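Local coordinates for protein AHL synthase (Burkholderia glumae, PDB 3P2H) that probably catalyses formation of N-acyl-homoserine lactone quorum-sensing signals from fatty acyl-[ACP] and S-adenosyl-L-methionine, at residues F4-G9 with Y54-D59; Y47-T52 with R69-T74; H85-E90 with H159-P164; G141-S146 with M171-W176. The protein carries 3 engineered substitutions. All coordinates share one frame; numbering follows the deposited sequence.

Contact 1 (F4-G9 with Y54-D59)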
loop_
_atom_site.group_PDB
_atom_site.type_symbol
_atom_site.label_atom_id
_atom_site.label_comp_id
_atom_site.label_asym_id
_atom_site.label_seq_id
_atom_site.Cartn_x
_atom_site.Cartn_y
_atom_site.Cartn_z
ATOM N N PHE A 4 -2.603 -12.339 3.917
ATOM C CA PHE A 4 -1.554 -12.720 4.855
ATOM C C PHE A 4 -0.706 -11.505 5.188
ATOM O O PHE A 4 -0.084 -10.920 4.303
ATOM C CB PHE A 4 -0.649 -13.792 4.236
ATOM C CG PHE A 4 -1.371 -15.046 3.857
ATOM C CD1 PHE A 4 -2.235 -15.067 2.764
ATOM C CD2 PHE A 4 -1.208 -16.206 4.606
ATOM C CE1 PHE A 4 -2.923 -16.223 2.423
ATOM C CE2 PHE A 4 -1.897 -17.370 4.270
ATOM C CZ PHE A 4 -2.753 -17.377 3.180
ATOM N N VAL A 5 -0.685 -11.129 6.463
ATOM C CA VAL A 5 0.099 -9.985 6.907
ATOM C C VAL A 5 1.390 -10.456 7.580
ATOM O O VAL A 5 1.363 -11.221 8.547
ATOM C CB VAL A 5 -0.699 -9.116 7.896
ATOM C CG1 VAL A 5 0.117 -7.909 8.305
ATOM C CG2 VAL A 5 -2.004 -8.675 7.254
ATOM N N HIS A 6 2.515 -9.985 7.055
ATOM C CA HIS A 6 3.828 -10.339 7.574
ATOM C C HIS A 6 4.418 -9.128 8.294
ATOM O O HIS A 6 4.759 -8.131 7.659
ATOM C CB HIS A 6 4.743 -10.754 6.419
ATOM C CG HIS A 6 4.239 -11.927 5.635
ATOM N ND1 HIS A 6 4.594 -13.229 5.927
ATOM C CD2 HIS A 6 3.388 -11.999 4.583
ATOM C CE1 HIS A 6 3.983 -14.049 5.089
ATOM N NE2 HIS A 6 3.246 -13.328 4.262
ATOM N N GLU A 7 4.521 -9.213 9.618
ATOM C CA GLU A 7 5.066 -8.118 10.422
ATOM C C GLU A 7 6.018 -8.627 11.503
ATOM O O GLU A 7 6.054 -8.088 12.609
ATOM C CB GLU A 7 3.921 -7.312 11.060
ATOM C CG GLU A 7 2.852 -8.164 11.708
ATOM C CD GLU A 7 1.603 -7.383 12.111
ATOM O OE1 GLU A 7 0.523 -8.002 12.157
ATOM O OE2 GLU A 7 1.689 -6.169 12.396
ATOM N N ALA A 8 6.803 -9.651 11.168
ATOM C CA ALA A 8 7.740 -10.255 12.109
ATOM C C ALA A 8 9.209 -9.969 11.801
ATOM O O ALA A 8 10.074 -10.803 12.065
ATOM C CB ALA A 8 7.511 -11.766 12.160
ATOM N N GLY A 9 9.498 -8.798 11.251
ATOM C CA GLY A 9 10.875 -8.479 10.924
ATOM C C GLY A 9 11.222 -8.989 9.540
ATOM O O GLY A 9 10.340 -9.150 8.698
ATOM N N TYR A 54 4.270 -6.115 5.414
ATOM C CA TYR A 54 3.726 -6.509 4.113
ATOM C C TYR A 54 2.416 -7.279 4.187
ATOM O O TYR A 54 2.174 -8.057 5.113
ATOM C CB TYR A 54 4.722 -7.385 3.351
ATOM C CG TYR A 54 6.038 -6.731 3.025
ATOM C CD1 TYR A 54 6.146 -5.807 1.987
ATOM C CD2 TYR A 54 7.181 -7.042 3.757
ATOM C CE1 TYR A 54 7.366 -5.208 1.683
ATOM C CE2 TYR A 54 8.404 -6.453 3.466
ATOM C CZ TYR A 54 8.493 -5.539 2.432
ATOM O OH TYR A 54 9.708 -4.965 2.152
ATOM N N VAL A 55 1.580 -7.060 3.182
ATOM C CA VAL A 55 0.314 -7.754 3.073
ATOM C C VAL A 55 0.361 -8.484 1.737
ATOM O O VAL A 55 0.687 -7.882 0.718
ATOM C CB VAL A 55 -0.885 -6.776 3.052
ATOM C CG1 VAL A 55 -2.196 -7.563 2.909
ATOM C CG2 VAL A 55 -0.900 -5.926 4.313
ATOM N N LEU A 56 0.070 -9.780 1.744
ATOM C CA LEU A 56 0.051 -10.559 0.507
ATOM C C LEU A 56 -1.314 -11.216 0.372
ATOM O O LEU A 56 -1.861 -11.726 1.346
ATOM C CB LEU A 56 1.118 -11.665 0.508
ATOM C CG LEU A 56 2.600 -11.352 0.723
ATOM C CD1 LEU A 56 3.426 -12.528 0.222
ATOM C CD2 LEU A 56 2.993 -10.099 -0.019
ATOM N N GLY A 57 -1.868 -11.187 -0.830
ATOM C CA GLY A 57 -3.146 -11.832 -1.061
ATOM C C GLY A 57 -2.831 -13.061 -1.884
ATOM O O GLY A 57 -1.996 -12.985 -2.778
ATOM N N ARG A 58 -3.464 -14.189 -1.583
ATOM C CA ARG A 58 -3.215 -15.428 -2.332
ATOM C C ARG A 58 -4.522 -16.021 -2.855
ATOM O O ARG A 58 -5.533 -16.004 -2.165
ATOM C CB ARG A 58 -2.494 -16.450 -1.444
ATOM C CG ARG A 58 -1.069 -16.040 -1.058
ATOM C CD ARG A 58 -0.452 -17.023 -0.077
ATOM N NE ARG A 58 0.912 -16.672 0.316
ATOM C CZ ARG A 58 1.998 -16.919 -0.412
ATOM N NH1 ARG A 58 1.900 -17.523 -1.591
ATOM N NH2 ARG A 58 3.190 -16.579 0.052
ATOM N N ASP A 59 -4.491 -16.553 -4.074
ATOM C CA ASP A 59 -5.686 -17.129 -4.684
ATOM C C ASP A 59 -5.934 -18.563 -4.242
ATOM O O ASP A 59 -5.221 -19.089 -3.390
ATOM C CB ASP A 59 -5.593 -17.049 -6.217
ATOM C CG ASP A 59 -4.479 -17.912 -6.799
ATOM O OD1 ASP A 59 -4.123 -17.679 -7.970
ATOM O OD2 ASP A 59 -3.963 -18.823 -6.116
HETATM O O HOH W 1 2.264 -15.305 2.570
#

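Contact 2 (Y47-T52 with R69-T74)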
loop_
_atom_site.group_PDB
_atom_site.type_symbol
_atom_site.label_atom_id
_atom_site.label_comp_id
_atom_site.label_asym_id
_atom_site.label_seq_id
_atom_site.Cartn_x
_atom_site.Cartn_y
_atom_site.Cartn_z
ATOM N N TYR A 47 12.922 1.222 0.626
ATOM C CA TYR A 47 11.878 1.160 1.640
ATOM C C TYR A 47 11.504 -0.256 2.063
ATOM O O TYR A 47 10.628 -0.452 2.904
ATOM C CB TYR A 47 10.665 1.943 1.156
ATOM C CG TYR A 47 11.048 3.378 0.901
ATOM C CD1 TYR A 47 11.402 4.211 1.957
ATOM C CD2 TYR A 47 11.173 3.867 -0.395
ATOM C CE1 TYR A 47 11.885 5.496 1.730
ATOM C CE2 TYR A 47 11.654 5.147 -0.634
ATOM C CZ TYR A 47 12.014 5.954 0.435
ATOM O OH TYR A 47 12.553 7.197 0.214
ATOM N N ASP A 48 12.183 -1.238 1.479
ATOM C CA ASP A 48 11.955 -2.631 1.831
ATOM C C ASP A 48 13.025 -2.964 2.867
ATOM O O ASP A 48 14.163 -3.258 2.520
ATOM C CB ASP A 48 12.088 -3.511 0.589
ATOM C CG ASP A 48 10.948 -3.300 -0.384
ATOM O OD1 ASP A 48 9.789 -3.504 0.024
ATOM O OD2 ASP A 48 11.206 -2.926 -1.545
ATOM N N ARG A 49 12.647 -2.892 4.141
ATOM C CA ARG A 49 13.568 -3.127 5.251
ATOM C C ARG A 49 13.058 -4.218 6.185
ATOM O O ARG A 49 11.935 -4.697 6.039
ATOM C CB ARG A 49 13.744 -1.834 6.055
ATOM C CG ARG A 49 13.941 -0.584 5.207
ATOM C CD ARG A 49 14.089 0.676 6.068
ATOM N NE ARG A 49 12.948 0.883 6.962
ATOM C CZ ARG A 49 12.105 1.911 6.893
ATOM N NH1 ARG A 49 12.263 2.850 5.965
ATOM N NH2 ARG A 49 11.102 2.003 7.758
ATOM N N ASP A 50 13.877 -4.596 7.159
ATOM C CA ASP A 50 13.477 -5.630 8.101
ATOM C C ASP A 50 12.202 -5.239 8.835
ATOM O O ASP A 50 11.388 -6.101 9.166
ATOM C CB ASP A 50 14.570 -5.889 9.143
ATOM C CG ASP A 50 15.804 -6.553 8.559
ATOM O OD1 ASP A 50 15.746 -7.084 7.427
ATOM O OD2 ASP A 50 16.842 -6.555 9.255
ATOM N N ASP A 51 12.031 -3.941 9.085
ATOM C CA ASP A 51 10.863 -3.452 9.816
ATOM C C ASP A 51 9.627 -3.174 8.955
ATOM O O ASP A 51 8.555 -2.868 9.479
ATOM C CB ASP A 51 11.239 -2.197 10.619
ATOM C CG ASP A 51 11.526 -0.997 9.741
ATOM O OD1 ASP A 51 10.712 -0.049 9.758
ATOM O OD2 ASP A 51 12.555 -0.997 9.032
ATOM N N THR A 52 9.773 -3.295 7.639
ATOM C CA THR A 52 8.659 -3.050 6.731
ATOM C C THR A 52 7.563 -4.082 6.952
ATOM O O THR A 52 7.849 -5.247 7.212
ATOM C CB THR A 52 9.119 -3.122 5.260
ATOM O OG1 THR A 52 10.164 -2.168 5.043
ATOM C CG2 THR A 52 7.963 -2.816 4.323
ATOM N N ARG A 69 2.420 -2.564 1.010
ATOM C CA ARG A 69 3.548 -2.267 1.875
ATOM C C ARG A 69 3.116 -1.204 2.872
ATOM O O ARG A 69 2.490 -0.218 2.493
ATOM C CB ARG A 69 4.725 -1.756 1.032
ATOM C CG ARG A 69 5.954 -1.406 1.833
ATOM C CD ARG A 69 7.186 -1.305 0.949
ATOM N NE ARG A 69 7.214 -0.091 0.141
ATOM C CZ ARG A 69 8.189 0.208 -0.710
ATOM N NH1 ARG A 69 9.206 -0.626 -0.865
ATOM N NH2 ARG A 69 8.162 1.349 -1.380
ATOM N N LEU A 70 3.437 -1.421 4.143
ATOM C CA LEU A 70 3.089 -0.474 5.198
ATOM C C LEU A 70 4.345 -0.002 5.920
ATOM O O LEU A 70 5.184 -0.811 6.317
ATOM C CB LEU A 70 2.126 -1.121 6.201
ATOM C CG LEU A 70 0.692 -1.331 5.698
ATOM C CD1 LEU A 70 -0.090 -2.169 6.690
ATOM C CD2 LEU A 70 0.030 0.016 5.505
ATOM N N LEU A 71 4.467 1.312 6.078
ATOM C CA LEU A 71 5.612 1.914 6.756
ATOM C C LEU A 71 5.151 2.998 7.713
ATOM O O LEU A 71 4.217 3.730 7.418
ATOM C CB LEU A 71 6.566 2.547 5.740
ATOM C CG LEU A 71 7.327 1.652 4.764
ATOM C CD1 LEU A 71 7.984 2.526 3.699
ATOM C CD2 LEU A 71 8.364 0.826 5.522
ATOM N N PRO A 72 5.801 3.111 8.881
ATOM C CA PRO A 72 5.410 4.147 9.838
ATOM C C PRO A 72 6.012 5.461 9.348
ATOM O O PRO A 72 7.129 5.472 8.828
ATOM C CB PRO A 72 6.048 3.666 11.139
ATOM C CG PRO A 72 7.319 3.038 10.664
ATOM C CD PRO A 72 6.875 2.260 9.429
ATOM N N THR A 73 5.292 6.566 9.498
ATOM C CA THR A 73 5.830 7.840 9.033
ATOM C C THR A 73 6.941 8.385 9.928
ATOM O O THR A 73 7.626 9.341 9.557
ATOM C CB THR A 73 4.735 8.904 8.900
ATOM O OG1 THR A 73 4.008 9.004 10.129
ATOM C CG2 THR A 73 3.791 8.552 7.753
ATOM N N THR A 74 7.125 7.785 11.102
ATOM C CA THR A 74 8.174 8.229 12.007
ATOM C C THR A 74 9.534 7.754 11.490
ATOM O O THR A 74 10.577 8.090 12.048
ATOM C CB THR A 74 7.962 7.692 13.424
ATOM O OG1 THR A 74 7.874 6.269 13.382
ATOM C CG2 THR A 74 6.689 8.266 14.025
HETATM O O HOH W 2 9.058 4.047 7.506
#

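Contact 3 (H85-E90 with H159-P164)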
loop_
_atom_site.group_PDB
_atom_site.type_symbol
_atom_site.label_atom_id
_atom_site.label_comp_id
_atom_site.label_asym_id
_atom_site.label_seq_id
_atom_site.Cartn_x
_atom_site.Cartn_y
_atom_site.Cartn_z
ATOM N N HIS A 85 6.903 16.931 -3.024
ATOM C CA HIS A 85 6.272 18.029 -3.747
ATOM C C HIS A 85 4.830 17.731 -4.152
ATOM O O HIS A 85 4.126 18.607 -4.655
ATOM C CB HIS A 85 7.105 18.385 -4.987
ATOM C CG HIS A 85 7.403 17.215 -5.874
ATOM N ND1 HIS A 85 6.450 16.619 -6.674
ATOM C CD2 HIS A 85 8.547 16.515 -6.071
ATOM C CE1 HIS A 85 6.993 15.605 -7.323
ATOM N NE2 HIS A 85 8.265 15.520 -6.976
ATOM N N LEU A 86 4.385 16.500 -3.931
ATOM C CA LEU A 86 3.017 16.138 -4.277
ATOM C C LEU A 86 2.078 16.552 -3.162
ATOM O O LEU A 86 0.864 16.545 -3.335
ATOM C CB LEU A 86 2.885 14.629 -4.503
ATOM C CG LEU A 86 3.518 14.015 -5.755
ATOM C CD1 LEU A 86 3.076 12.560 -5.864
ATOM C CD2 LEU A 86 3.101 14.779 -6.986
ATOM N N LEU A 87 2.654 16.921 -2.024
ATOM C CA LEU A 87 1.880 17.307 -0.854
ATOM C C LEU A 87 1.540 18.779 -0.742
ATOM O O LEU A 87 2.339 19.652 -1.094
ATOM C CB LEU A 87 2.611 16.883 0.416
ATOM C CG LEU A 87 2.675 15.383 0.694
ATOM C CD1 LEU A 87 3.552 15.147 1.913
ATOM C CD2 LEU A 87 1.272 14.831 0.918
ATOM N N ALA A 88 0.339 19.043 -0.235
ATOM C CA ALA A 88 -0.119 20.405 -0.038
ATOM C C ALA A 88 0.704 20.948 1.118
ATOM O O ALA A 88 1.155 22.092 1.092
ATOM C CB ALA A 88 -1.597 20.412 0.313
ATOM N N ASP A 89 0.908 20.097 2.122
ATOM C CA ASP A 89 1.672 20.457 3.312
ATOM C C ASP A 89 2.911 19.577 3.477
ATOM O O ASP A 89 3.154 18.674 2.681
ATOM C CB ASP A 89 0.785 20.320 4.546
ATOM C CG ASP A 89 -0.496 21.120 4.425
ATOM O OD1 ASP A 89 -0.411 22.331 4.145
ATOM O OD2 ASP A 89 -1.582 20.537 4.612
ATOM N N GLU A 90 3.693 19.842 4.516
ATOM C CA GLU A 90 4.894 19.052 4.768
ATOM C C GLU A 90 4.519 17.613 5.147
ATOM O O GLU A 90 3.472 17.376 5.755
ATOM C CB GLU A 90 5.715 19.693 5.887
ATOM C CG GLU A 90 6.915 18.861 6.327
ATOM C CD GLU A 90 7.772 19.581 7.345
ATOM O OE1 GLU A 90 7.198 20.189 8.280
ATOM O OE2 GLU A 90 9.018 19.529 7.214
ATOM N N HIS A 159 -9.486 10.972 1.189
ATOM C CA HIS A 159 -9.475 12.373 0.794
ATOM C C HIS A 159 -8.063 12.755 0.370
ATOM O O HIS A 159 -7.081 12.173 0.827
ATOM C CB HIS A 159 -10.000 13.293 1.915
ATOM C CG HIS A 159 -9.304 13.136 3.230
ATOM N ND1 HIS A 159 -9.569 12.097 4.096
ATOM C CD2 HIS A 159 -8.363 13.899 3.837
ATOM C CE1 HIS A 159 -8.825 12.228 5.179
ATOM N NE2 HIS A 159 -8.084 13.313 5.047
ATOM N N ARG A 160 -7.970 13.737 -0.512
ATOM C CA ARG A 160 -6.686 14.158 -1.047
ATOM C C ARG A 160 -5.758 14.932 -0.119
ATOM O O ARG A 160 -6.197 15.775 0.671
ATOM C CB ARG A 160 -6.926 14.944 -2.337
ATOM C CG ARG A 160 -7.559 14.079 -3.409
ATOM C CD ARG A 160 -7.798 14.819 -4.708
ATOM N NE ARG A 160 -8.239 13.893 -5.747
ATOM C CZ ARG A 160 -8.527 14.241 -6.995
ATOM N NH1 ARG A 160 -8.429 15.509 -7.373
ATOM N NH2 ARG A 160 -8.909 13.318 -7.864
ATOM N N ALA A 161 -4.468 14.623 -0.220
ATOM C CA ALA A 161 -3.434 15.285 0.576
ATOM C C ALA A 161 -2.690 16.275 -0.319
ATOM O O ALA A 161 -1.820 17.013 0.141
ATOM C CB ALA A 161 -2.456 14.255 1.139
ATOM N N GLY A 162 -3.050 16.278 -1.601
ATOM C CA GLY A 162 -2.432 17.174 -2.570
ATOM C C GLY A 162 -3.201 17.183 -3.883
ATOM O O GLY A 162 -4.142 16.409 -4.065
ATOM N N ALA A 163 -2.809 18.059 -4.804
ATOM C CA ALA A 163 -3.479 18.146 -6.096
ATOM C C ALA A 163 -2.984 17.022 -6.995
ATOM O O ALA A 163 -1.830 16.617 -6.904
ATOM C CB ALA A 163 -3.194 19.511 -6.749
ATOM N N PRO A 164 -3.855 16.498 -7.871
ATOM C CA PRO A 164 -3.460 15.415 -8.774
ATOM C C PRO A 164 -2.438 15.859 -9.817
ATOM O O PRO A 164 -2.418 17.013 -10.237
ATOM C CB PRO A 164 -4.785 14.978 -9.393
ATOM C CG PRO A 164 -5.593 16.227 -9.376
ATOM C CD PRO A 164 -5.286 16.806 -8.021
HETATM O O HOH W 3 -0.879 15.040 -4.826
HETATM O O HOH W 4 -0.612 17.503 2.564
#

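Contact 4 (G141-S146 with M171-W176). With NOO (N-(3-oxocyclohex-1-en-1-yl)octanamide), chain C.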
loop_
_atom_site.group_PDB
_atom_site.type_symbol
_atom_site.label_atom_id
_atom_site.label_comp_id
_atom_site.label_asym_id
_atom_site.label_seq_id
_atom_site.Cartn_x
_atom_site.Cartn_y
_atom_site.Cartn_z
ATOM N N GLY A 141 -0.461 8.064 1.171
ATOM C CA GLY A 141 0.332 7.475 0.110
ATOM C C GLY A 141 -0.061 7.933 -1.280
ATOM O O GLY A 141 -1.183 8.388 -1.511
ATOM N N VAL A 142 0.876 7.820 -2.211
ATOM C CA VAL A 142 0.616 8.214 -3.582
ATOM C C VAL A 142 -0.199 7.104 -4.212
ATOM O O VAL A 142 0.204 5.935 -4.197
ATOM C CB VAL A 142 1.924 8.399 -4.373
ATOM C CG1 VAL A 142 1.615 8.786 -5.802
ATOM C CG2 VAL A 142 2.779 9.450 -3.707
ATOM N N THR A 143 -1.348 7.460 -4.763
ATOM C CA THR A 143 -2.206 6.458 -5.371
ATOM C C THR A 143 -2.651 6.885 -6.757
ATOM O O THR A 143 -2.880 8.068 -7.003
ATOM C CB THR A 143 -3.471 6.225 -4.520
ATOM O OG1 THR A 143 -4.555 7.001 -5.045
ATOM C CG2 THR A 143 -3.231 6.666 -3.096
ATOM N N PHE A 144 -2.758 5.918 -7.661
ATOM C CA PHE A 144 -3.226 6.201 -9.009
ATOM C C PHE A 144 -4.652 6.714 -8.798
ATOM O O PHE A 144 -5.351 6.233 -7.908
ATOM C CB PHE A 144 -3.261 4.915 -9.835
ATOM C CG PHE A 144 -1.903 4.355 -10.164
ATOM C CD1 PHE A 144 -0.774 4.739 -9.450
ATOM C CD2 PHE A 144 -1.762 3.409 -11.176
ATOM C CE1 PHE A 144 0.478 4.185 -9.739
ATOM C CE2 PHE A 144 -0.521 2.853 -11.470
ATOM C CZ PHE A 144 0.599 3.238 -10.754
ATOM N N CYS A 145 -5.086 7.689 -9.586
ATOM C CA CYS A 145 -6.438 8.193 -9.404
ATOM C C CYS A 145 -7.463 7.093 -9.669
ATOM O O CYS A 145 -8.533 7.082 -9.078
ATOM C CB CYS A 145 -6.688 9.401 -10.305
ATOM S SG CYS A 145 -5.854 10.891 -9.713
ATOM N N SER A 146 -7.129 6.152 -10.545
ATOM C CA SER A 146 -8.053 5.062 -10.837
ATOM C C SER A 146 -8.267 4.223 -9.577
ATOM O O SER A 146 -9.361 3.714 -9.334
ATOM C CB SER A 146 -7.505 4.191 -11.968
ATOM O OG SER A 146 -6.224 3.689 -11.648
ATOM N N MET A 171 -1.832 9.411 -14.113
ATOM C CA MET A 171 -2.469 10.329 -13.174
ATOM C C MET A 171 -2.482 9.743 -11.769
ATOM O O MET A 171 -3.016 8.656 -11.549
ATOM C CB MET A 171 -3.904 10.631 -13.612
ATOM C CG MET A 171 -4.581 11.751 -12.816
ATOM S SD MET A 171 -3.879 13.408 -13.122
ATOM C CE MET A 171 -4.226 13.573 -14.861
ATOM N N VAL A 172 -1.887 10.467 -10.826
ATOM C CA VAL A 172 -1.824 10.032 -9.435
ATOM C C VAL A 172 -2.084 11.205 -8.497
ATOM O O VAL A 172 -2.118 12.365 -8.920
ATOM C CB VAL A 172 -0.438 9.440 -9.083
ATOM C CG1 VAL A 172 -0.059 8.355 -10.081
ATOM C CG2 VAL A 172 0.608 10.546 -9.072
ATOM N N VAL A 173 -2.263 10.897 -7.220
ATOM C CA VAL A 173 -2.515 11.925 -6.232
ATOM C C VAL A 173 -2.153 11.426 -4.846
ATOM O O VAL A 173 -2.290 10.240 -4.553
ATOM C CB VAL A 173 -4.007 12.349 -6.250
ATOM C CG1 VAL A 173 -4.886 11.200 -5.760
ATOM C CG2 VAL A 173 -4.201 13.585 -5.406
ATOM N N ALA A 174 -1.660 12.323 -3.998
ATOM C CA ALA A 174 -1.320 11.946 -2.633
ATOM C C ALA A 174 -2.685 11.747 -1.984
ATOM O O ALA A 174 -3.543 12.627 -2.056
ATOM C CB ALA A 174 -0.553 13.060 -1.952
ATOM N N CYS A 175 -2.887 10.601 -1.347
ATOM C CA CYS A 175 -4.189 10.294 -0.766
ATOM C C CYS A 175 -4.185 9.885 0.702
ATOM O O CYS A 175 -3.318 9.128 1.151
ATOM C CB CYS A 175 -4.835 9.187 -1.613
ATOM S SG CYS A 175 -6.525 8.655 -1.215
ATOM N N TRP A 176 -5.159 10.411 1.440
ATOM C CA TRP A 176 -5.346 10.092 2.848
ATOM C C TRP A 176 -6.481 9.077 2.937
ATOM O O TRP A 176 -7.379 9.064 2.095
ATOM C CB TRP A 176 -5.833 11.301 3.659
ATOM C CG TRP A 176 -4.884 12.414 3.946
ATOM C CD1 TRP A 176 -4.913 13.669 3.410
ATOM C CD2 TRP A 176 -3.841 12.423 4.930
ATOM N NE1 TRP A 176 -3.962 14.462 4.004
ATOM C CE2 TRP A 176 -3.287 13.723 4.939
ATOM C CE3 TRP A 176 -3.324 11.460 5.807
ATOM C CZ2 TRP A 176 -2.238 14.086 5.794
ATOM C CZ3 TRP A 176 -2.280 11.822 6.660
ATOM C CH2 TRP A 176 -1.751 13.125 6.643
HETATM C C1 NOO C . -2.641 0.209 -9.185
HETATM O O1 NOO C . -3.642 0.510 -9.827
HETATM C C2 NOO C . -2.233 0.945 -7.915
HETATM C C3 NOO C . -0.893 1.074 -7.525
HETATM C C4 NOO C . 0.155 0.256 -8.307
HETATM C C5 NOO C . -0.381 -1.103 -8.910
HETATM C C6 NOO C . -1.723 -0.948 -9.691
HETATM N N7 NOO C . -0.405 1.926 -6.446
HETATM C C8 NOO C . 0.523 1.769 -5.384
HETATM O O8 NOO C . 1.675 1.368 -5.519
HETATM C C9 NOO C . 0.100 2.121 -3.940
HETATM C C10 NOO C . -1.211 2.908 -3.682
HETATM C C11 NOO C . -1.073 3.733 -2.373
HETATM C C12 NOO C . -2.370 3.754 -1.545
HETATM C C13 NOO C . -2.231 4.684 -0.320
HETATM C C14 NOO C . -3.576 5.335 0.053
HETATM C C15 NOO C . -3.496 6.068 1.396
HETATM O O HOH W 5 -4.648 6.871 -12.470
#

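Contact 1 (F4-G9 with Y54-D59)
Arg58 lies across the Phe4 ring, near the end of an antiparallel pairing between the first strand of the chain and strand 53-58. At the root of the arginine, Arg58 CB sits 3.9 Å from Phe4 CE1, and CG keeps much the same distance. CD comes closest, 3.6 Å from Phe4 CE1, and meets the ring face in a CH-pi contact. From CG to NE the chain is extended, and the guanidinium stands almost perpendicular to the ring plane (87°), too far up for more than a weak cation-pi attraction. Arg58 NE gives its hydrogen to a water 3.0 Å away. That same water lies 2.8 Å from His6 NE2, in the plane of the imidazole, and so joins the two strands through solvent. NH1 turns outside the pair, to Glu18 and the carbonyl of Gly62. With CG anti to its carbonyl carbon (chi1 -60°), His6 lays CD2 4.0 Å from Leu56 CG. The backbones bond at Phe4 with Leu56 and at His6 with Tyr54, while Val5 faces Val55 in the non-hydrogen-bonded pair between them. The valines point to the other face, toward helix 120-133. With its aliphatic arm lying on the ring and its charged end held by water, Glu18 and Gly62, Arg58 probably has its guanidinium fixed beside Phe4.

Contact 2 (Y47-T52 with R69-T74)
Asp48 OD1 is gripped by three groups: Arg69 NH1 across the contact, Arg23 NH1 of helix 13-30, and the Tyr54 hydroxyl. Arg69 NH1 meets Asp48 OD1 in a salt bridge of 3.1 Å, lying in the guanidinium plane but reaching OD1 from above the carboxylate. Arg69 NH1 has a second acid in Asp45, which also accepts the amide of Tyr47. A bend at chi3 (74°) swings the guanidinium under Tyr47, whose CB rests over one face, 3.6 Å from Arg69 CZ. The Tyr47 hydroxyl is bound to Glu81, and the residue lines the 5'-deoxy-5'-methylthioadenosine pocket. Thr52 OG1 donates to Tyr47 O at 2.8 Å and accepts from Arg49 N at 2.7 Å, and Thr52 N bonds to Arg49 O in the type I turn from Arg49 to Thr52. The methyl Thr52 CG2 lies 3.5 Å from Arg69 CG. Leu71 puts CD1 3.7 Å from Tyr47 CB and sends CD2 toward Thr52 OG1 and over a face of the Arg49 guanidinium. Asp51 grips that guanidinium side-on and in plane, NE to OD2 and NH2 to OD1, each through a syn lone pair; a water 2.9 Å from Arg49 NH2 links on to Pro72 O. With Asp48 and Asp45 round Arg69, and Arg23 also on Asp48, the charges probably balance, which would hold this wall of the nucleoside pocket in place.

Contact 3 (H85-E90 with H159-P164)
Ala161, just past the end of strand 157-160, meets the 85-90 loop with both its carbonyl and its methyl. Ala161 O accepts the amide N of Ala88 at 3.0 Å, a fairly straight bond (163°) that arrives in the carbonyl plane. A water 2.8 Å away also donates to Ala161 O, and takes in turn the amide of Asp89, so one oxygen serves two successive peptide groups of the loop, the second through solvent. The methyl of Ala88 leans on the same oxygen, its CB 3.4 Å from Ala161 O. Ala161 CB meets the tip of Leu87: Leu87 CD2 approaches Ala161 CB to 3.8 Å even though the leucine starts off pointing away, because CG sits beside its own backbone N (chi1 -70°) and the branch folds back. Gly162 comes next. It has no side chain, so the Leu86 carbonyl can move right up to its backbone, with Leu86 O 3.4 Å from Gly162 CA and the CA-H...O contact nearly linear at 171°. Ala163 follows with its carbonyl, joined to that same Leu86 O by a water 2.7 Å from the leucine oxygen. Elsewhere in the fold Leu86 packs on Val142 and Leu87 on Ile140 and Ala174. What results is a surface junction of two irregular segments, backbone to backbone and mortared by water. It fastens the loop after helix 78-81 to the turn between strands 157-160 and 165-167, both of which pair with strand 170-178 in the mixed sheet.

Contact 4 (G141-S146 with M171-W176)
Thr143 and Val173 exchange two backbone hydrogen bonds, Thr143 N to Val173 O at 2.9 Å (173°) and Val173 N back to Thr143 O, at the middle of an antiparallel strand pair. The mixed sheet they belong to is that of the autoinducer synthase fold, related to the acetyltransferases. Cys175 N adds a bond to Gly141 O at 2.8 Å, while the return bond from Gly141 N is weak. At the other end the strand turns into helix 145-154 with Phe144 at the N-cap position, and the first helical amide, Cys145 N, still hydrogen-bonds to Met171 O. That oxygen also takes a water, which accepts from Ser146 N and so carries the pairing one residue into the helix. Side chains pack outward from here. Val142 CG1 touches Val172 CG2 at 3.8 Å; Val172 CG1 lies 3.7 Å from Phe144 CD1. On the edge toward the helix, Cys145 SG presses against Met171 CG at 3.5 Å. One face of the Phe144 ring is taken by the inhibitor, N-(3-oxocyclohex-1-en-1-yl)octanamide: its C3 stands over the centre of the ring, so the cyclohexenone lies on the phenylalanine. The octanoyl tail runs on past Thr143 to Gly141, where the lack of a side chain leaves room for it. Thr143 has an unusual chi1 of 97°, and its methyl is squeezed by two neighbours: Thr143 CG2 is only 3.3 Å from Cys175 CB, tighter than normal carbon contact, and 3.4 Å from inhibitor atom C12.

In the fold
All four contacts reach one mixed sheet. Contact 1 pairs strand 2-6 with strand 53-58; contact 2, its centre about 13 Å away, ties the preceding loop to the neighbouring strand 64-72. Strand 97-105 then leads across to contact 4, on strands 138-144 and 170-178, and contact 3 lies about 9 Å from it, centre to centre. The centres of contacts 1 and 3 are about 28 Å apart, on opposite sides of the chain's centre. Along the chain, contacts 1 and 2 interleave, as do 3 and 4. Tyr47 of contact 2 and Val142 of contact 4 both touch 5'-deoxy-5'-methylthioadenosine, and contact 4 also lines the inhibitor pocket, so both sites lie on the one sheet.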